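PDB 6KVR: fatty acid amide hydrolase from Candida albicans, which probably hydrolyses amides of monocarboxylic acids to the carboxylate and ammonium, as a member of the amidase signature family. Local coordinates for residues L270-K275 with L308-Y313; T325-P330 with K548-E553; D449-F454 with S485-L490. All coordinates share one frame; numbering follows the deposited sequence.

From the N terminus, interaction 1 comes first: residues 270-275, at the end of strand 268-271, return to helix 303-317 after a loop of 32 residues that includes strand 295-300. Once it has closed, residues 325-330 open interaction 2, which waits more than 200 residues for 548-553 and helix 552-565. Within that long excursion interaction 3 closes a loop of 30 residues between helices 434-457 and 482-490, so 3 nests in 2 and none cross. Interactions 1 and 2 adjoin, T273 OG1 bonding to D552 OD1 and K275 O to L327 N. Interactions 2 and 3 both reach the second subunit.

Interaction 1 (L270-K275 with L308-Y313); sequences LRPTTK and LWMKAY
M310, a selenomethionine on helix 303-317, lays its terminal methyl against both L270, near the end of strand 268-271, and P272, just beyond it. The tight part of the contact is gathered on that methyl: CE of M310 stands 3.6 Å from CB of P272 and 3.9 Å from CD2 of L270. CD2 of L270 lies alongside CG, SE and CE of M310, with SE also at 3.9 Å, and the two side chains cross at about a right angle. Bends at chi2 (-67°) and chi3 (-77°) curl the M310 chain and set its selenium in the plane of the W309 ring, at the indole edge, while the methyl turns to the proline. L270 carries CG anti to its nitrogen (chi1 175°), which sends the isobutyl group to the helix. Neighbouring parts add to it: L270 also packs on L556 of helix 552-565, P272 on V295, and M310 on the loop residues I277 and W331.

Away from this knot the segments separate. Even the nearest CA atoms, those of P272 and M310, are 9.1 Å apart, and T273, T274 and K275 run on without meeting the helix. The more open surroundings lie at two separate places: K275 packs on K275 of the second subunit, while K311 on the helix is partly exposed. R271 takes another direction, to a salt bridge with D491.

The contact thus joins a central strand of the mixed amidase sheet to a covering helix, with P272 about 11 Å from S257, the predicted acyl-ester nucleophile (side chain to side chain). With no hydrogen bond across it and 116 Å² buried, it is held by dispersion and exclusion of water, through one flexible, polarisable side chain.

Interaction 2 (T325-P330 with K548-E553); sequences TSLPMP and KRYFDE
The Y550 ring receives L327 and M329 from one side of its plane, both obliquely, while the guanidinium of R549 lies toward the other. CE2 of Y550 stands 4.0 Å above the guanidinium plane, over its centre, so the ring comes to the flat face of the arginine. At the far end of the ring CD1 of L327 touches CE1 of Y550 at 3.6 Å and also lies 3.8 Å from OH of Y550. Nearer the backbone, selenomethionine M329 makes a Met-aromatic contact: SE is 4.8 Å from the Y550 ring centroid and 55° off its normal, with CD1 of Y550 just 3.8 Å from SE. Both side chains cross the tyrosine at about a right angle. M329 holds CG in the crowded position between nitrogen and carbonyl carbon (chi1 85°), and its further bends carry CE back toward CG and CD1 of the ring.

Y550 is the third residue of a type II turn, closed by F551 N to K548 O at 3.0 Å, and has the positive phi (71°) of that place. The turn leads into helix 552-565, with F551 at the N-cap position. The phenol OH bonds to T274 O. In the dimer Y550 packs on L327 of the second subunit, and L327 and P328 pack on Y550 of that subunit.

P330 O and OE2 of E553 approach to 3.4 Å, but both are acceptors and no bond joins them. R276 makes a salt bridge to OE2 and a weak bond to M329 O, and R332 pairs with OE1.

The loop after helix 303-317 is therefore packed against the turn that leads into helix 552-565 by apolar and selenium-aromatic contacts, while R276 and R332 probably offset the repulsion between the E553 carboxylate and the carbonyl of P330.

Interaction 3 (D449-F454 with S485-L490); sequences DQYNDF and SLWNIL
The Y451 ring of helix 434-457 turns one face to L490 of helix 482-490, whose CD1 lies 3.7 Å from the ring centroid and 19° off the normal. This is a CH-pi contact, with the methyl displaced a little toward the CG and CD2 side of the ring. The second branch of L490 shares the contact, CD2 reaching CD1 of Y451 at 4.0 Å, so both methyls meet the tyrosine and the two side chains cross at about a right angle. L490 has CG anti to its carbonyl carbon (chi1 -60°), an orientation that presents the fork of the leucine to the ring.

W487 and L486 complete the setting at an oblique angle to the tyrosine. CZ3 of W487 is 4.4 Å from CD2 of Y451, and CD1 of L486 lies 4.2 Å from OH of Y451. L486 also has CD2 over one face of the W487 ring, so L486 and W487 pack on each other as well as on the tyrosine.

The axes of the two helical segments pass 11.4 Å apart at 97°, close to perpendicular, and Y451 and L490 together fill the space between them. I489 O accepts a bond from R448, a further tie between the helices. Beyond them, D449 forms a salt bridge with K280 of the second subunit, and the W487 side chain is about 8 Å from that of G256, a predicted substrate-binding residue.

No hydrogen bond crosses this contact. The phenol OH is satisfied by P383 O, which anchors the far end of the ring and leaves its face to weak but additive CH-pi and apolar attraction.

Interaction 1 (L270-K275 with L308-Y313)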
loop_
_atom_site.group_PDB
_atom_site.type_symbol
_atom_site.label_atom_id
_atom_site.label_comp_id
_atom_site.label_asym_id
_atom_site.label_seq_id
_atom_site.Cartn_x
_atom_site.Cartn_y
_atom_site.Cartn_z
ATOM N N LEU A 270 19.935 4.350 -0.729
ATOM C CA LEU A 270 18.566 4.857 -0.751
ATOM C C LEU A 270 17.594 3.814 -0.220
ATOM O O LEU A 270 17.497 2.714 -0.775
ATOM C CB LEU A 270 18.155 5.256 -2.165
ATOM C CG LEU A 270 16.685 5.670 -2.242
ATOM C CD1 LEU A 270 16.425 6.927 -1.406
ATOM C CD2 LEU A 270 16.270 5.882 -3.705
ATOM N N ARG A 271 16.871 4.166 0.841
ATOM C CA ARG A 271 15.667 3.433 1.217
ATOM C C ARG A 271 14.455 4.083 0.544
ATOM O O ARG A 271 14.006 5.152 0.974
ATOM C CB ARG A 271 15.476 3.424 2.733
ATOM C CG ARG A 271 14.282 2.579 3.159
ATOM C CD ARG A 271 13.690 2.921 4.520
ATOM N NE ARG A 271 12.600 3.852 4.333
ATOM C CZ ARG A 271 11.319 3.535 4.191
ATOM N NH1 ARG A 271 10.872 2.295 4.375
ATOM N NH2 ARG A 271 10.466 4.485 3.835
ATOM N N PRO A 272 13.898 3.497 -0.503
ATOM C CA PRO A 272 12.749 4.131 -1.162
ATOM C C PRO A 272 11.450 3.904 -0.395
ATOM O O PRO A 272 11.361 3.063 0.513
ATOM C CB PRO A 272 12.709 3.471 -2.541
ATOM C CG PRO A 272 13.584 2.251 -2.448
ATOM C CD PRO A 272 14.393 2.305 -1.205
ATOM N N THR A 273 10.448 4.718 -0.742
ATOM C CA THR A 273 9.096 4.490 -0.244
ATOM C C THR A 273 8.660 3.085 -0.621
ATOM O O THR A 273 9.011 2.586 -1.697
ATOM C CB THR A 273 8.098 5.501 -0.843
ATOM O OG1 THR A 273 8.687 6.801 -0.931
ATOM C CG2 THR A 273 6.842 5.596 0.041
ATOM N N THR A 274 7.878 2.447 0.250
ATOM C CA THR A 274 7.461 1.078 -0.033
ATOM C C THR A 274 6.694 1.001 -1.345
ATOM O O THR A 274 6.050 1.965 -1.778
ATOM C CB THR A 274 6.589 0.506 1.087
ATOM O OG1 THR A 274 5.472 1.376 1.312
ATOM C CG2 THR A 274 7.389 0.335 2.391
ATOM N N LYS A 275 6.789 -0.166 -1.981
ATOM C CA LYS A 275 5.992 -0.583 -3.130
ATOM C C LYS A 275 6.408 0.085 -4.433
ATOM O O LYS A 275 5.646 0.090 -5.387
ATOM C CB LYS A 275 4.494 -0.385 -2.876
ATOM C CG LYS A 275 4.023 -1.058 -1.576
ATOM C CD LYS A 275 3.080 -0.156 -0.783
ATOM C CE LYS A 275 1.594 -0.558 -0.965
ATOM N NZ LYS A 275 0.593 0.529 -0.633
ATOM N N LEU A 308 20.246 6.672 -11.528
ATOM C CA LEU A 308 20.211 5.823 -12.714
ATOM C C LEU A 308 19.435 4.541 -12.445
ATOM O O LEU A 308 18.634 4.095 -13.275
ATOM C CB LEU A 308 21.639 5.486 -13.154
ATOM C CG LEU A 308 21.756 4.396 -14.230
ATOM C CD1 LEU A 308 21.176 4.887 -15.545
ATOM C CD2 LEU A 308 23.173 3.876 -14.428
ATOM N N TRP A 309 19.688 3.926 -11.286
ATOM C CA TRP A 309 19.121 2.622 -10.967
ATOM C C TRP A 309 17.606 2.716 -10.781
ATOM O O TRP A 309 16.851 1.958 -11.390
ATOM C CB TRP A 309 19.815 2.079 -9.715
ATOM C CG TRP A 309 19.592 0.646 -9.418
ATOM C CD1 TRP A 309 20.396 -0.391 -9.758
ATOM C CD2 TRP A 309 18.497 0.083 -8.688
ATOM N NE1 TRP A 309 19.871 -1.575 -9.302
ATOM C CE2 TRP A 309 18.702 -1.313 -8.639
ATOM C CE3 TRP A 309 17.351 0.619 -8.093
ATOM C CZ2 TRP A 309 17.816 -2.183 -8.008
ATOM C CZ3 TRP A 309 16.468 -0.246 -7.457
ATOM C CH2 TRP A 309 16.712 -1.633 -7.415
HETATM N N MSE A 310 17.143 3.668 -9.981
HETATM C CA MSE A 310 15.717 3.872 -9.800
HETATM C C MSE A 310 15.017 4.123 -11.133
HETATM O O MSE A 310 14.020 3.463 -11.456
HETATM C CB MSE A 310 15.463 5.041 -8.841
HETATM C CG MSE A 310 16.069 4.842 -7.453
HETATM SE SE MSE A 310 15.191 3.368 -6.476
HETATM C CE MSE A 310 13.524 4.327 -5.958
ATOM N N LYS A 311 15.548 5.076 -11.907
ATOM C CA LYS A 311 14.919 5.455 -13.169
ATOM C C LYS A 311 14.828 4.269 -14.114
ATOM O O LYS A 311 13.770 4.020 -14.705
ATOM C CB LYS A 311 15.687 6.600 -13.834
ATOM C CG LYS A 311 15.060 7.104 -15.146
ATOM C CD LYS A 311 15.933 8.195 -15.747
ATOM C CE LYS A 311 17.215 7.604 -16.326
ATOM N NZ LYS A 311 18.450 8.383 -15.949
ATOM N N ALA A 312 15.927 3.519 -14.264
ATOM C CA ALA A 312 15.916 2.364 -15.160
ATOM C C ALA A 312 14.984 1.270 -14.641
ATOM O O ALA A 312 14.173 0.716 -15.397
ATOM C CB ALA A 312 17.334 1.822 -15.339
ATOM N N TYR A 313 15.097 0.941 -13.349
ATOM C CA TYR A 313 14.300 -0.134 -12.769
ATOM C C TYR A 313 12.816 0.114 -12.991
ATOM O O TYR A 313 12.102 -0.756 -13.492
ATOM C CB TYR A 313 14.603 -0.268 -11.272
ATOM C CG TYR A 313 13.900 -1.427 -10.569
ATOM C CD1 TYR A 313 12.566 -1.327 -10.162
ATOM C CD2 TYR A 313 14.574 -2.620 -10.311
ATOM C CE1 TYR A 313 11.934 -2.370 -9.517
ATOM C CE2 TYR A 313 13.948 -3.668 -9.676
ATOM C CZ TYR A 313 12.625 -3.539 -9.278
ATOM O OH TYR A 313 12.004 -4.586 -8.633
#

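Interaction 2 (T325-P330 with K548-E553)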
loop_
_atom_site.group_PDB
_atom_site.type_symbol
_atom_site.label_atom_id
_atom_site.label_comp_id
_atom_site.label_asym_id
_atom_site.label_seq_id
_atom_site.Cartn_x
_atom_site.Cartn_y
_atom_site.Cartn_z
ATOM N N THR A 325 2.122 -6.178 -6.351
ATOM C CA THR A 325 2.304 -5.218 -5.262
ATOM C C THR A 325 3.001 -3.942 -5.730
ATOM O O THR A 325 2.813 -2.873 -5.129
ATOM C CB THR A 325 3.128 -5.866 -4.144
ATOM O OG1 THR A 325 2.477 -7.060 -3.697
ATOM C CG2 THR A 325 3.306 -4.917 -2.961
ATOM N N SER A 326 3.813 -4.024 -6.781
ATOM C CA SER A 326 4.589 -2.863 -7.194
ATOM C C SER A 326 3.702 -1.828 -7.879
ATOM O O SER A 326 2.889 -2.165 -8.743
ATOM C CB SER A 326 5.722 -3.296 -8.119
ATOM O OG SER A 326 6.730 -3.957 -7.373
ATOM N N LEU A 327 3.874 -0.565 -7.502
ATOM C CA LEU A 327 3.037 0.518 -7.987
ATOM C C LEU A 327 3.499 0.986 -9.366
ATOM O O LEU A 327 4.701 1.144 -9.602
ATOM C CB LEU A 327 3.066 1.701 -7.020
ATOM C CG LEU A 327 2.534 1.537 -5.592
ATOM C CD1 LEU A 327 2.663 2.860 -4.829
ATOM C CD2 LEU A 327 1.091 1.049 -5.596
ATOM N N PRO A 328 2.567 1.224 -10.297
ATOM C CA PRO A 328 2.936 1.860 -11.572
ATOM C C PRO A 328 2.936 3.382 -11.449
ATOM O O PRO A 328 2.126 4.081 -12.054
ATOM C CB PRO A 328 1.859 1.341 -12.529
ATOM C CG PRO A 328 0.684 1.117 -11.668
ATOM C CD PRO A 328 1.190 0.707 -10.313
HETATM N N MSE A 329 3.833 3.897 -10.620
HETATM C CA MSE A 329 3.981 5.330 -10.508
HETATM C C MSE A 329 5.345 5.700 -11.080
HETATM O O MSE A 329 6.394 5.263 -10.587
HETATM C CB MSE A 329 3.746 5.776 -9.065
HETATM C CG MSE A 329 4.868 5.737 -8.058
HETATM SE SE MSE A 329 4.589 7.258 -6.840
HETATM C CE MSE A 329 2.718 6.913 -6.294
ATOM N N PRO A 330 5.305 6.444 -12.181
ATOM C CA PRO A 330 6.530 6.726 -12.941
ATOM C C PRO A 330 7.577 7.413 -12.086
ATOM O O PRO A 330 7.258 8.192 -11.187
ATOM C CB PRO A 330 6.045 7.658 -14.060
ATOM C CG PRO A 330 4.551 7.367 -14.179
ATOM C CD PRO A 330 4.097 7.019 -12.796
ATOM N N LYS A 548 9.129 13.520 2.043
ATOM C CA LYS A 548 7.752 13.065 2.161
ATOM C C LYS A 548 7.530 11.803 1.321
ATOM O O LYS A 548 8.261 11.516 0.368
ATOM C CB LYS A 548 6.775 14.166 1.732
ATOM C CG LYS A 548 6.545 15.253 2.783
ATOM C CD LYS A 548 6.023 16.544 2.158
ATOM C CE LYS A 548 6.603 16.739 0.763
ATOM N NZ LYS A 548 6.333 18.100 0.215
ATOM N N ARG A 549 6.488 11.051 1.684
ATOM C CA ARG A 549 6.239 9.746 1.071
ATOM C C ARG A 549 6.020 9.872 -0.430
ATOM O O ARG A 549 5.228 10.706 -0.886
ATOM C CB ARG A 549 5.015 9.084 1.718
ATOM C CG ARG A 549 5.221 8.678 3.158
ATOM C CD ARG A 549 4.049 7.840 3.643
ATOM N NE ARG A 549 4.174 6.445 3.241
ATOM C CZ ARG A 549 3.146 5.675 2.903
ATOM N NH1 ARG A 549 1.904 6.140 2.898
ATOM N NH2 ARG A 549 3.366 4.404 2.574
ATOM N N TYR A 550 6.723 9.030 -1.187
ATOM C CA TYR A 550 6.672 8.936 -2.648
ATOM C C TYR A 550 7.305 10.131 -3.346
ATOM O O TYR A 550 7.137 10.301 -4.556
ATOM C CB TYR A 550 5.242 8.697 -3.152
ATOM C CG TYR A 550 4.789 7.345 -2.684
ATOM C CD1 TYR A 550 5.277 6.188 -3.288
ATOM C CD2 TYR A 550 3.950 7.214 -1.583
ATOM C CE1 TYR A 550 4.906 4.939 -2.840
ATOM C CE2 TYR A 550 3.573 5.966 -1.120
ATOM C CZ TYR A 550 4.055 4.836 -1.749
ATOM O OH TYR A 550 3.684 3.597 -1.277
ATOM N N PHE A 551 8.058 10.946 -2.615
ATOM C CA PHE A 551 8.864 12.007 -3.219
ATOM C C PHE A 551 10.338 11.619 -3.279
ATOM O O PHE A 551 11.220 12.459 -3.079
ATOM C CB PHE A 551 8.665 13.314 -2.459
ATOM C CG PHE A 551 7.322 13.970 -2.716
ATOM C CD1 PHE A 551 6.152 13.427 -2.184
ATOM C CD2 PHE A 551 7.226 15.123 -3.496
ATOM C CE1 PHE A 551 4.908 14.025 -2.417
ATOM C CE2 PHE A 551 5.980 15.731 -3.726
ATOM C CZ PHE A 551 4.821 15.180 -3.187
ATOM N N ASP A 552 10.610 10.328 -3.533
ATOM C CA ASP A 552 11.976 9.813 -3.665
ATOM C C ASP A 552 12.808 10.620 -4.656
ATOM O O ASP A 552 14.020 10.799 -4.466
ATOM C CB ASP A 552 11.948 8.351 -4.129
ATOM C CG ASP A 552 10.960 7.496 -3.353
ATOM O OD1 ASP A 552 9.741 7.784 -3.343
ATOM O OD2 ASP A 552 11.418 6.511 -2.765
ATOM N N GLU A 553 12.186 11.047 -5.754
ATOM C CA GLU A 553 12.917 11.752 -6.801
ATOM C C GLU A 553 13.518 13.042 -6.263
ATOM O O GLU A 553 14.696 13.332 -6.492
ATOM C CB GLU A 553 11.985 12.027 -7.988
ATOM C CG GLU A 553 11.514 10.748 -8.699
ATOM C CD GLU A 553 10.142 10.253 -8.203
ATOM O OE1 GLU A 553 9.815 10.414 -6.998
ATOM O OE2 GLU A 553 9.376 9.708 -9.032
#

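Interaction 3 (D449-F454 with S485-L490)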
loop_
_atom_site.group_PDB
_atom_site.type_symbol
_atom_site.label_atom_id
_atom_site.label_comp_id
_atom_site.label_asym_id
_atom_site.label_seq_id
_atom_site.Cartn_x
_atom_site.Cartn_y
_atom_site.Cartn_z
ATOM N N ASP A 449 0.731 10.650 9.900
ATOM C CA ASP A 449 0.045 11.917 9.682
ATOM C C ASP A 449 0.714 13.030 10.472
ATOM O O ASP A 449 0.896 14.140 9.954
ATOM C CB ASP A 449 -1.435 11.796 10.057
ATOM C CG ASP A 449 -2.253 11.096 8.976
ATOM O OD1 ASP A 449 -1.947 11.283 7.778
ATOM O OD2 ASP A 449 -3.202 10.352 9.317
ATOM N N GLN A 450 1.107 12.749 11.721
ATOM C CA GLN A 450 1.738 13.782 12.532
ATOM C C GLN A 450 2.964 14.346 11.823
ATOM O O GLN A 450 3.153 15.566 11.772
ATOM C CB GLN A 450 2.108 13.224 13.912
ATOM C CG GLN A 450 2.697 14.269 14.848
ATOM C CD GLN A 450 2.938 13.758 16.270
ATOM O OE1 GLN A 450 3.009 12.553 16.520
ATOM N NE2 GLN A 450 3.047 14.685 17.210
ATOM N N TYR A 451 3.779 13.475 11.224
ATOM C CA TYR A 451 5.019 13.904 10.586
ATOM C C TYR A 451 4.766 14.502 9.212
ATOM O O TYR A 451 5.454 15.444 8.803
ATOM C CB TYR A 451 5.994 12.720 10.469
ATOM C CG TYR A 451 6.846 12.522 11.691
ATOM C CD1 TYR A 451 6.296 12.036 12.866
ATOM C CD2 TYR A 451 8.196 12.846 11.678
ATOM C CE1 TYR A 451 7.061 11.878 13.992
ATOM C CE2 TYR A 451 8.979 12.684 12.801
ATOM C CZ TYR A 451 8.403 12.199 13.956
ATOM O OH TYR A 451 9.176 12.020 15.088
ATOM N N ASN A 452 3.817 13.942 8.466
ATOM C CA ASN A 452 3.498 14.520 7.170
ATOM C C ASN A 452 2.892 15.908 7.352
ATOM O O ASN A 452 3.249 16.843 6.629
ATOM C CB ASN A 452 2.567 13.575 6.403
ATOM C CG ASN A 452 2.150 14.110 5.035
ATOM O OD1 ASN A 452 2.984 14.365 4.158
ATOM N ND2 ASN A 452 0.841 14.238 4.838
ATOM N N ASP A 453 2.031 16.074 8.363
ATOM C CA ASP A 453 1.451 17.382 8.645
ATOM C C ASP A 453 2.519 18.385 9.054
ATOM O O ASP A 453 2.374 19.585 8.798
ATOM C CB ASP A 453 0.428 17.283 9.771
ATOM C CG ASP A 453 -0.855 16.598 9.340
ATOM O OD1 ASP A 453 -1.078 16.428 8.119
ATOM O OD2 ASP A 453 -1.649 16.236 10.235
ATOM N N PHE A 454 3.573 17.919 9.729
ATOM C CA PHE A 454 4.660 18.812 10.109
ATOM C C PHE A 454 5.346 19.387 8.878
ATOM O O PHE A 454 5.540 20.602 8.778
ATOM C CB PHE A 454 5.678 18.084 10.988
ATOM C CG PHE A 454 7.008 18.800 11.087
ATOM C CD1 PHE A 454 7.137 19.953 11.852
ATOM C CD2 PHE A 454 8.113 18.332 10.408
ATOM C CE1 PHE A 454 8.350 20.623 11.949
ATOM C CE2 PHE A 454 9.341 18.990 10.503
ATOM C CZ PHE A 454 9.456 20.143 11.279
ATOM N N SER A 485 15.081 3.114 12.310
ATOM C CA SER A 485 13.787 2.452 12.346
ATOM C C SER A 485 12.635 3.450 12.337
ATOM O O SER A 485 11.526 3.083 11.937
ATOM C CB SER A 485 13.688 1.527 13.563
ATOM O OG SER A 485 13.663 2.260 14.773
ATOM N N LEU A 486 12.878 4.699 12.746
ATOM C CA LEU A 486 11.835 5.724 12.678
ATOM C C LEU A 486 11.301 5.880 11.257
ATOM O O LEU A 486 10.086 5.966 11.043
ATOM C CB LEU A 486 12.379 7.061 13.183
ATOM C CG LEU A 486 11.457 8.269 13.020
ATOM C CD1 LEU A 486 10.183 8.095 13.863
ATOM C CD2 LEU A 486 12.181 9.615 13.315
ATOM N N TRP A 487 12.194 5.935 10.272
ATOM C CA TRP A 487 11.746 6.109 8.897
ATOM C C TRP A 487 11.168 4.830 8.289
ATOM O O TRP A 487 10.540 4.900 7.221
ATOM C CB TRP A 487 12.903 6.670 8.050
ATOM C CG TRP A 487 13.508 7.836 8.780
ATOM C CD1 TRP A 487 14.737 7.888 9.357
ATOM C CD2 TRP A 487 12.872 9.102 9.074
ATOM N NE1 TRP A 487 14.921 9.107 9.967
ATOM C CE2 TRP A 487 13.790 9.867 9.814
ATOM C CE3 TRP A 487 11.623 9.657 8.773
ATOM C CZ2 TRP A 487 13.502 11.162 10.265
ATOM C CZ3 TRP A 487 11.339 10.956 9.217
ATOM C CH2 TRP A 487 12.271 11.685 9.961
ATOM N N ASN A 488 11.326 3.676 8.951
ATOM C CA ASN A 488 10.611 2.489 8.486
ATOM C C ASN A 488 9.150 2.520 8.911
ATOM O O ASN A 488 8.266 2.178 8.117
ATOM C CB ASN A 488 11.269 1.219 9.011
ATOM C CG ASN A 488 12.660 1.018 8.446
ATOM O OD1 ASN A 488 13.650 1.246 9.132
ATOM N ND2 ASN A 488 12.739 0.623 7.183
ATOM N N ILE A 489 8.869 2.926 10.151
ATOM C CA ILE A 489 7.469 2.942 10.560
ATOM C C ILE A 489 6.741 4.105 9.887
ATOM O O ILE A 489 5.576 3.970 9.519
ATOM C CB ILE A 489 7.325 2.953 12.103
ATOM C CG1 ILE A 489 5.859 2.784 12.489
ATOM C CG2 ILE A 489 7.870 4.241 12.728
ATOM C CD1 ILE A 489 5.606 2.740 14.005
ATOM N N LEU A 490 7.413 5.241 9.672
ATOM C CA LEU A 490 6.789 6.325 8.907
ATOM C C LEU A 490 6.750 6.036 7.411
ATOM O O LEU A 490 5.919 6.621 6.706
ATOM C CB LEU A 490 7.525 7.649 9.142
ATOM C CG LEU A 490 7.590 8.182 10.584
ATOM C CD1 LEU A 490 8.484 9.429 10.700
ATOM C CD2 LEU A 490 6.200 8.466 11.139
#